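Local atomic coordinates of Poly(Beta-D-mannuronate) lyase (Pseudopedobacter saltans, PDB entry 7O79), a protein that probably cleaves poly(beta-D-mannuronate), the mannuronate-rich part of alginate, as a family 6 polysaccharide lyase with a parallel beta-helix fold. Residues L326-A331 with I362-G367; G332-G337 with A370-S375. All blocks are in the same frame, centred on the assembly; numbering follows the deposited sequence.

Interaction 1 (L326-A331 with I362-G367); sequences LNVGGA and ISTKSG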
loop_
_atom_site.group_PDB
_atom_site.type_symbol
_atom_site.label_atom_id
_atom_site.label_comp_id
_atom_site.label_asym_id
_atom_site.label_seq_id
_atom_site.Cartn_x
_atom_site.Cartn_y
_atom_site.Cartn_z
ATOM N N LEU A 326 5.782 -15.274 13.833
ATOM C CA LEU A 326 6.773 -16.246 14.283
ATOM C C LEU A 326 8.192 -15.790 13.991
ATOM O O LEU A 326 8.470 -15.232 12.926
ATOM C CB LEU A 326 6.533 -17.621 13.651
ATOM C CG LEU A 326 5.238 -18.307 14.103
ATOM C CD1 LEU A 326 4.874 -19.447 13.140
ATOM C CD2 LEU A 326 5.340 -18.791 15.525
ATOM N N ASN A 327 9.092 -16.035 14.946
ATOM C CA ASN A 327 10.529 -15.810 14.731
ATOM C C ASN A 327 10.811 -14.349 14.386
ATOM O O ASN A 327 11.643 -14.044 13.531
ATOM C CB ASN A 327 11.069 -16.761 13.653
ATOM C CG ASN A 327 12.597 -16.773 13.558
ATOM O OD1 ASN A 327 13.315 -16.632 14.558
ATOM N ND2 ASN A 327 13.094 -16.964 12.346
ATOM N N VAL A 328 10.106 -13.420 15.063
ATOM C CA VAL A 328 10.292 -11.992 14.792
ATOM C C VAL A 328 11.449 -11.470 15.630
ATOM O O VAL A 328 11.662 -11.902 16.769
ATOM C CB VAL A 328 8.996 -11.185 15.046
ATOM C CG1 VAL A 328 7.899 -11.678 14.131
ATOM C CG2 VAL A 328 8.538 -11.253 16.487
ATOM N N GLY A 329 12.212 -10.534 15.061
ATOM C CA GLY A 329 13.347 -9.983 15.775
ATOM C C GLY A 329 13.018 -8.921 16.793
ATOM O O GLY A 329 13.876 -8.589 17.619
ATOM N N GLY A 330 11.805 -8.374 16.754
ATOM C CA GLY A 330 11.373 -7.386 17.726
ATOM C C GLY A 330 10.310 -7.960 18.636
ATOM O O GLY A 330 10.394 -9.133 19.017
ATOM N N ALA A 331 9.307 -7.161 18.997
ATOM C CA ALA A 331 8.204 -7.665 19.796
ATOM C C ALA A 331 7.192 -8.359 18.889
ATOM O O ALA A 331 7.087 -8.056 17.704
ATOM C CB ALA A 331 7.533 -6.520 20.572
ATOM N N ILE A 362 2.489 -16.406 18.488
ATOM C CA ILE A 362 3.667 -15.541 18.540
ATOM C C ILE A 362 4.904 -16.331 18.961
ATOM O O ILE A 362 4.852 -17.161 19.879
ATOM C CB ILE A 362 3.491 -14.355 19.514
ATOM C CG1 ILE A 362 2.193 -13.575 19.275
ATOM C CG2 ILE A 362 4.679 -13.410 19.438
ATOM C CD1 ILE A 362 1.590 -13.036 20.564
ATOM N N SER A 363 6.030 -16.026 18.320
ATOM C CA SER A 363 7.345 -16.354 18.857
ATOM C C SER A 363 8.315 -15.259 18.438
ATOM O O SER A 363 8.148 -14.642 17.383
ATOM C CB SER A 363 7.804 -17.749 18.398
ATOM O OG SER A 363 8.447 -17.704 17.135
ATOM N N THR A 364 9.295 -14.979 19.313
ATOM C CA THR A 364 10.285 -13.932 19.122
ATOM C C THR A 364 11.676 -14.537 19.248
ATOM O O THR A 364 11.876 -15.509 19.979
ATOM C CB THR A 364 10.133 -12.762 20.145
ATOM O OG1 THR A 364 10.578 -13.172 21.454
ATOM C CG2 THR A 364 8.694 -12.244 20.222
ATOM N N LYS A 365 12.633 -13.940 18.533
ATOM C CA LYS A 365 14.011 -14.432 18.556
ATOM C C LYS A 365 14.631 -14.333 19.948
ATOM O O LYS A 365 15.421 -15.197 20.350
ATOM C CB LYS A 365 14.865 -13.653 17.553
ATOM C CG LYS A 365 14.566 -13.968 16.102
ATOM C CD LYS A 365 15.486 -13.194 15.174
ATOM C CE LYS A 365 15.363 -13.671 13.720
ATOM N NZ LYS A 365 14.196 -13.049 13.019
ATOM N N SER A 366 14.314 -13.271 20.682
ATOM C CA SER A 366 14.828 -13.069 22.032
ATOM C C SER A 366 14.159 -13.966 23.069
ATOM O O SER A 366 14.700 -14.137 24.166
ATOM C CB SER A 366 14.608 -11.616 22.443
ATOM O OG SER A 366 13.218 -11.361 22.569
ATOM N N GLY A 367 12.990 -14.523 22.761
ATOM C CA GLY A 367 12.206 -15.188 23.787
ATOM C C GLY A 367 11.623 -14.250 24.824
ATOM O O GLY A 367 11.255 -14.696 25.917
HETATM O O HOH W 1 12.959 -10.760 19.448
#

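Interaction 2 (G332-G337 with A370-S375); sequences GINIGG and AIQATS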
loop_
_atom_site.group_PDB
_atom_site.type_symbol
_atom_site.label_atom_id
_atom_site.label_comp_id
_atom_site.label_asym_id
_atom_site.label_seq_id
_atom_site.Cartn_x
_atom_site.Cartn_y
_atom_site.Cartn_z
ATOM N N GLY A 332 6.453 -9.311 19.445
ATOM C CA GLY A 332 5.428 -9.950 18.637
ATOM C C GLY A 332 4.300 -8.978 18.350
ATOM O O GLY A 332 3.985 -8.661 17.196
ATOM N N ILE A 333 3.674 -8.501 19.416
ATOM C CA ILE A 333 2.660 -7.466 19.333
ATOM C C ILE A 333 3.098 -6.342 20.254
ATOM O O ILE A 333 3.321 -6.567 21.452
ATOM C CB ILE A 333 1.263 -7.986 19.704
ATOM C CG1 ILE A 333 0.909 -9.184 18.804
ATOM C CG2 ILE A 333 0.224 -6.856 19.592
ATOM C CD1 ILE A 333 -0.485 -9.796 19.014
ATOM N N ASN A 334 3.269 -5.154 19.688
ATOM C CA ASN A 334 3.680 -3.972 20.433
ATOM C C ASN A 334 2.434 -3.104 20.605
ATOM O O ASN A 334 1.986 -2.452 19.660
ATOM C CB ASN A 334 4.808 -3.268 19.687
ATOM C CG ASN A 334 5.325 -2.024 20.406
ATOM O OD1 ASN A 334 4.967 -1.743 21.540
ATOM N ND2 ASN A 334 6.191 -1.294 19.741
ATOM N N ILE A 335 1.836 -3.156 21.796
ATOM C CA ILE A 335 0.645 -2.373 22.122
ATOM C C ILE A 335 1.139 -1.048 22.695
ATOM O O ILE A 335 1.472 -0.950 23.879
ATOM C CB ILE A 335 -0.281 -3.109 23.092
ATOM C CG1 ILE A 335 -0.531 -4.550 22.618
ATOM C CG2 ILE A 335 -1.621 -2.382 23.239
ATOM C CD1 ILE A 335 -1.293 -5.396 23.624
ATOM N N GLY A 336 1.235 -0.031 21.837
ATOM C CA GLY A 336 1.687 1.266 22.290
ATOM C C GLY A 336 3.057 1.662 21.772
ATOM O O GLY A 336 3.881 2.166 22.534
ATOM N N GLY A 337 3.318 1.450 20.483
ATOM C CA GLY A 337 4.574 1.896 19.914
ATOM C C GLY A 337 4.690 3.410 19.941
ATOM O O GLY A 337 3.692 4.127 19.967
ATOM N N ALA A 370 6.849 -11.157 23.483
ATOM C CA ALA A 370 5.814 -11.636 22.567
ATOM C C ALA A 370 4.647 -10.654 22.512
ATOM O O ALA A 370 4.153 -10.303 21.434
ATOM C CB ALA A 370 5.325 -13.020 22.988
ATOM N N ILE A 371 4.178 -10.216 23.671
ATOM C CA ILE A 371 3.268 -9.087 23.768
ATOM C C ILE A 371 3.932 -8.054 24.661
ATOM O O ILE A 371 4.372 -8.369 25.773
ATOM C CB ILE A 371 1.886 -9.502 24.303
ATOM C CG1 ILE A 371 1.305 -10.586 23.398
ATOM C CG2 ILE A 371 0.958 -8.305 24.349
ATOM C CD1 ILE A 371 -0.108 -10.890 23.669
ATOM N N GLN A 372 4.062 -6.846 24.143
ATOM C CA GLN A 372 4.736 -5.751 24.819
ATOM C C GLN A 372 3.738 -4.605 24.870
ATOM O O GLN A 372 3.377 -4.064 23.824
ATOM C CB GLN A 372 5.989 -5.363 24.047
ATOM C CG GLN A 372 6.655 -4.094 24.479
ATOM C CD GLN A 372 7.881 -3.824 23.650
ATOM O OE1 GLN A 372 8.756 -4.689 23.501
ATOM N NE2 GLN A 372 7.949 -2.627 23.073
ATOM N N ALA A 373 3.280 -4.243 26.068
ATOM C CA ALA A 373 2.313 -3.161 26.233
ATOM C C ALA A 373 2.965 -1.998 26.968
ATOM O O ALA A 373 3.414 -2.150 28.108
ATOM C CB ALA A 373 1.072 -3.641 26.979
ATOM N N THR A 374 3.018 -0.839 26.321
ATOM C CA THR A 374 3.597 0.326 26.976
ATOM C C THR A 374 2.756 0.714 28.191
ATOM O O THR A 374 1.523 0.755 28.128
ATOM C CB THR A 374 3.706 1.487 25.994
ATOM O OG1 THR A 374 4.611 1.128 24.950
ATOM C CG2 THR A 374 4.251 2.719 26.682
ATOM N N SER A 375 3.432 0.944 29.321
ATOM C CA SER A 375 2.645 1.366 30.461
ATOM C C SER A 375 2.694 2.885 30.601
ATOM O O SER A 375 3.668 3.523 30.187
ATOM C CB SER A 375 3.158 0.688 31.738
ATOM O OG SER A 375 4.337 1.319 32.200
HETATM O O HOH W 2 6.271 -0.546 23.723
HETATM O O HOH W 3 -0.145 -0.027 25.938
#

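Interaction 1 (L326-A331 with I362-G367)
Lys-365 lies across Asn-327 where one coil of the parallel beta-helix turns a corner at Asn-327 and the strand of the next ends at Thr-364, and the pair illustrates how such a solenoid ties one coil to the next once regular strand pairing runs out. The side chains cross obliquely. The aliphatic part of Lys-365 passes the asparagine amide, CG coming 3.3 Å from Asn-327 OD1, and a bend at the last torsion (chi4 82°) then turns NZ onto the backbone, where it donates to Asn-327 O at 2.8 Å. That donor is tilted 32° from the carbonyl plane. The same ammonium is bonded to Asn-251 OD1, so one lysine spans several coils. The amide beside it is held at both ends, ND2 by Asp-274 OD1 and OD1 by Asn-400 ND2, which should fix its rotation.

Ser-363 works from the strand side of the corner. Its hydroxyl stands between the backbone N and the carbonyl carbon (chi1 86°), and there OG accepts the N-H of Asn-327 at 2.8 Å while also bonding Asn-400 OD1. Leu-326 CD2 packs 3.7 Å from this OG, an apolar flank to a buried polar atom. Only a single parallel bridge remains here, Val-328 with Thr-364: Val-328 N reaches Ser-363 O through a long but nearly straight bond, and Lys-365 N reaches Val-328 O at 2.9 Å. On the face carrying the bridged pair, Val-328 CG2 meets Thr-364 CG2 at 3.9 Å, the threonine methyl also leaning toward Gly-330 O. Beyond the bridge the chains part, and a water takes over the connection, bonding Gly-330 O and accepting from Ser-366 N at 3.1 Å.

Interaction 2 (G332-G337 with A370-S375)
Gln-372 and Asn-334 run alongside each other in the same direction from neighbouring parallel strands, and the glutamine can be followed outward. Gln-372 CB sits 3.9 Å from Ile-333 O. Gln-372 CG, anti to the backbone N (chi1 169°), continues along the asparagine to within 4.1 Å of Asn-334 OD1. Gln-372 CD also comes near that oxygen, while OE1 lies against Ala-331. At the tip the two amide planes are turned 62° against each other, and a water joins them: it accepts from Gln-372 NE2 at 2.8 Å and donates to Asn-334 OD1 at 2.8 Å. Its other proton goes to Thr-374 OG1, 2.7 Å away. That hydroxyl in turn donates to Gly-336 O at 2.7 Å, approaching from above the carbonyl plane, so the polar chain ends on the backbone where the first strand bends away.

The face bearing Ile-333, Ile-335, Ile-371 and Ala-373 is apolar. Ile-335 CD1 reaches Ile-371 CG2 at 3.7 Å, and Leu-392 touches both of these isoleucines. Between the two faces the backbones exchange four bonds, with Ile-335 N to Gln-372 O at 2.7 Å among the shortest. The isoleucines are a local feature; parallel strands paired in register, coil upon coil, are the hallmark of the parallel beta-helix, here in its last rungs.

Interactions 1 and 2 join the same two coils at successive places: the chain leaves 326-331 straight into 332-337, and 362-367 leads shortly to 370-375. Interaction 1 is mostly buried, yet its chemistry is largely polar, with a lysine, a serine and amides securing a corner where strand order lapses. Interaction 2 is regular parallel pairing at the outermost strand of its face, buried on the isoleucine side, with several residues of 370-375 more open to solvent. They touch on both faces of the strand pair: Ile-362 CG2 packs 3.6 Å from Ala-370 CB on the isoleucine side, and Ala-331 CB lies 3.7 Å from Gln-372 OE1 on the amide side.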